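Local structure of cytochrome P450 (Bacillus megaterium, 5L92) at residues I255-E260 / L283-P288. The protein binds heme and the steroid corticosterone and is probably a monooxygenase of the cytochrome P450 family that oxidises steroids. Sequence-based numbering, arbitrary orientation.
Sequences IYCLME and LRYRSP
C257 and R286 bring the two backbones nearest each other, their CA atoms 8.0 Å apart, where the last turns of helix 247-260 face the end of helix 275-285 and R286, the first residue to leave helical geometry. At that spacing the long side chain of R286 does most of the bridging, an example of how a buried arginine is accommodated: methylenes packed, guanidinium bonded at its edge. R286 CG sits beside the backbone N (chi1 -81°) and the chain runs extended from there to NE, which lays its methylenes along C257, whose SG lies 3.7 Å from R286 CD. C257 SG also meets the Y285 ring obliquely, 4.0 Å from Y285 CD2, a Cys sulfur-aromatic contact. Beyond CD the guanidinium stands almost perpendicular to the Y256 ring, the planes 88° apart; Y256 CE1 lies over one guanidinium face, and Y256 CD1 is 3.7 Å from R286 NE.

At the outer end E260 OE1 takes a nearly straight hydrogen bond from R286 NH2 (3.1 Å, 170°) through its syn lone pair, within the guanidinium plane: a salt bridge carried by one hydrogen bond. A water 2.6 Å from Y285 OH adds a weak bond to E260 OE1. R286 NH1 is hydrogen-bonded to Y393 OH, and NH2 also bonds N24 OD1. A methionine in place of R286 would probably leave E260 without this counter-charge and remove the bonds to Y393 and N24. The contact thus ties two helix ends together just ahead of heme-touching P288, the buried arginine's charge likely balanced by an exposed carboxylate.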
loop_
_atom_site.group_PDB
_atom_site.type_symbol
_atom_site.label_atom_id
_atom_site.label_comp_id
_atom_site.label_asym_id
_atom_site.label_seq_id
_atom_site.Cartn_x
_atom_site.Cartn_y
_atom_site.Cartn_z
ATOM N N ILE A 255 8.717 0.447 -12.619
ATOM C CA ILE A 255 8.849 0.338 -14.059
ATOM C C ILE A 255 8.492 1.667 -14.705
ATOM O O ILE A 255 9.169 2.120 -15.637
ATOM C CB ILE A 255 7.968 -0.800 -14.594
ATOM C CG1 ILE A 255 8.456 -2.174 -14.067
ATOM C CG2 ILE A 255 7.924 -0.815 -16.115
ATOM C CD1 ILE A 255 9.752 -2.556 -14.556
ATOM N N TYR A 256 7.439 2.318 -14.207
ATOM C CA TYR A 256 7.074 3.629 -14.734
ATOM C C TYR A 256 8.219 4.618 -14.571
ATOM O O TYR A 256 8.536 5.361 -15.502
ATOM C CB TYR A 256 5.801 4.160 -14.075
ATOM C CG TYR A 256 5.331 5.423 -14.755
ATOM C CD1 TYR A 256 5.784 6.668 -14.339
ATOM C CD2 TYR A 256 4.477 5.359 -15.842
ATOM C CE1 TYR A 256 5.377 7.817 -14.969
ATOM C CE2 TYR A 256 4.081 6.476 -16.480
ATOM C CZ TYR A 256 4.530 7.721 -16.038
ATOM O OH TYR A 256 4.137 8.845 -16.687
ATOM N N CYS A 257 8.860 4.636 -13.405
ATOM C CA CYS A 257 9.931 5.601 -13.175
ATOM C C CYS A 257 11.136 5.321 -14.077
ATOM O O CYS A 257 11.760 6.267 -14.584
ATOM C CB CYS A 257 10.372 5.594 -11.717
ATOM S SG CYS A 257 9.227 6.377 -10.517
ATOM N N LEU A 258 11.461 4.033 -14.308
ATOM C CA LEU A 258 12.629 3.677 -15.104
ATOM C C LEU A 258 12.406 3.950 -16.579
ATOM O O LEU A 258 13.360 4.274 -17.302
ATOM C CB LEU A 258 13.019 2.203 -14.866
ATOM C CG LEU A 258 13.461 1.881 -13.447
ATOM C CD1 LEU A 258 13.606 0.393 -13.275
ATOM C CD2 LEU A 258 14.729 2.583 -12.976
ATOM N N MET A 259 11.163 3.847 -17.035
ATOM C CA MET A 259 10.810 4.207 -18.396
ATOM C C MET A 259 10.749 5.717 -18.588
ATOM O O MET A 259 11.087 6.222 -19.666
ATOM C CB MET A 259 9.477 3.573 -18.772
ATOM C CG MET A 259 9.507 2.009 -18.804
ATOM S SD MET A 259 10.585 1.271 -20.036
ATOM C CE MET A 259 12.054 1.040 -19.054
ATOM N N GLU A 260 10.285 6.441 -17.572
ATOM C CA GLU A 260 10.282 7.893 -17.641
ATOM C C GLU A 260 11.700 8.431 -17.775
ATOM O O GLU A 260 11.938 9.340 -18.565
ATOM C CB GLU A 260 9.610 8.473 -16.391
ATOM C CG GLU A 260 9.266 9.929 -16.493
ATOM C CD GLU A 260 8.271 10.353 -15.396
ATOM O OE1 GLU A 260 8.369 9.858 -14.236
ATOM O OE2 GLU A 260 7.371 11.144 -15.717
ATOM N N LEU A 283 9.724 4.217 -3.651
ATOM C CA LEU A 283 8.904 4.418 -2.457
ATOM C C LEU A 283 8.831 5.886 -2.053
ATOM O O LEU A 283 7.835 6.325 -1.464
ATOM C CB LEU A 283 9.460 3.607 -1.283
ATOM C CG LEU A 283 9.181 2.117 -1.445
ATOM C CD1 LEU A 283 10.093 1.282 -0.551
ATOM C CD2 LEU A 283 7.689 1.820 -1.145
ATOM N N ARG A 284 9.879 6.644 -2.321
ATOM C CA ARG A 284 9.894 8.079 -2.011
ATOM C C ARG A 284 9.177 8.890 -3.090
ATOM O O ARG A 284 8.366 9.775 -2.784
ATOM C CB ARG A 284 11.357 8.566 -1.882
ATOM C CG ARG A 284 11.480 9.962 -1.265
ATOM C CD ARG A 284 12.810 10.728 -1.574
ATOM N NE ARG A 284 13.113 10.917 -3.005
ATOM C CZ ARG A 284 12.921 12.044 -3.692
ATOM N NH1 ARG A 284 12.408 13.123 -3.127
ATOM N NH2 ARG A 284 13.231 12.092 -4.970
ATOM N N TYR A 285 9.487 8.606 -4.362
ATOM C CA TYR A 285 9.154 9.456 -5.502
ATOM C C TYR A 285 7.748 9.202 -6.037
ATOM O O TYR A 285 7.062 10.146 -6.436
ATOM C CB TYR A 285 10.204 9.240 -6.611
ATOM C CG TYR A 285 10.234 10.301 -7.687
ATOM C CD1 TYR A 285 10.847 11.539 -7.475
ATOM C CD2 TYR A 285 9.662 10.064 -8.911
ATOM C CE1 TYR A 285 10.869 12.496 -8.488
ATOM C CE2 TYR A 285 9.696 10.982 -9.908
ATOM C CZ TYR A 285 10.288 12.197 -9.706
ATOM O OH TYR A 285 10.274 13.092 -10.732
ATOM N N ARG A 286 7.301 7.946 -6.030
ATOM C CA ARG A 286 5.985 7.561 -6.514
ATOM C C ARG A 286 5.359 6.571 -5.527
ATOM O O ARG A 286 5.161 5.389 -5.792
ATOM C CB ARG A 286 6.061 7.023 -7.927
ATOM C CG ARG A 286 6.123 8.190 -8.951
ATOM C CD ARG A 286 5.754 7.760 -10.352
ATOM N NE ARG A 286 6.147 8.753 -11.323
ATOM C CZ ARG A 286 5.484 9.874 -11.575
ATOM N NH1 ARG A 286 4.378 10.156 -10.912
ATOM N NH2 ARG A 286 5.939 10.725 -12.491
ATOM N N SER A 287 5.112 7.083 -4.348
ATOM C CA SER A 287 4.750 6.245 -3.213
ATOM C C SER A 287 3.401 5.565 -3.444
ATOM O O SER A 287 2.421 6.252 -3.751
ATOM C CB SER A 287 4.713 7.111 -1.973
ATOM O OG SER A 287 5.776 8.066 -1.996
ATOM N N PRO A 288 3.313 4.241 -3.283
ATOM C CA PRO A 288 2.016 3.524 -3.391
ATOM C C PRO A 288 0.917 4.057 -2.485
ATOM O O PRO A 288 -0.270 3.943 -2.822
ATOM C CB PRO A 288 2.411 2.086 -3.007
ATOM C CG PRO A 288 3.864 2.012 -3.424
ATOM C CD PRO A 288 4.410 3.306 -2.975
HETATM O O HOH W 1 8.881 12.475 -12.837
#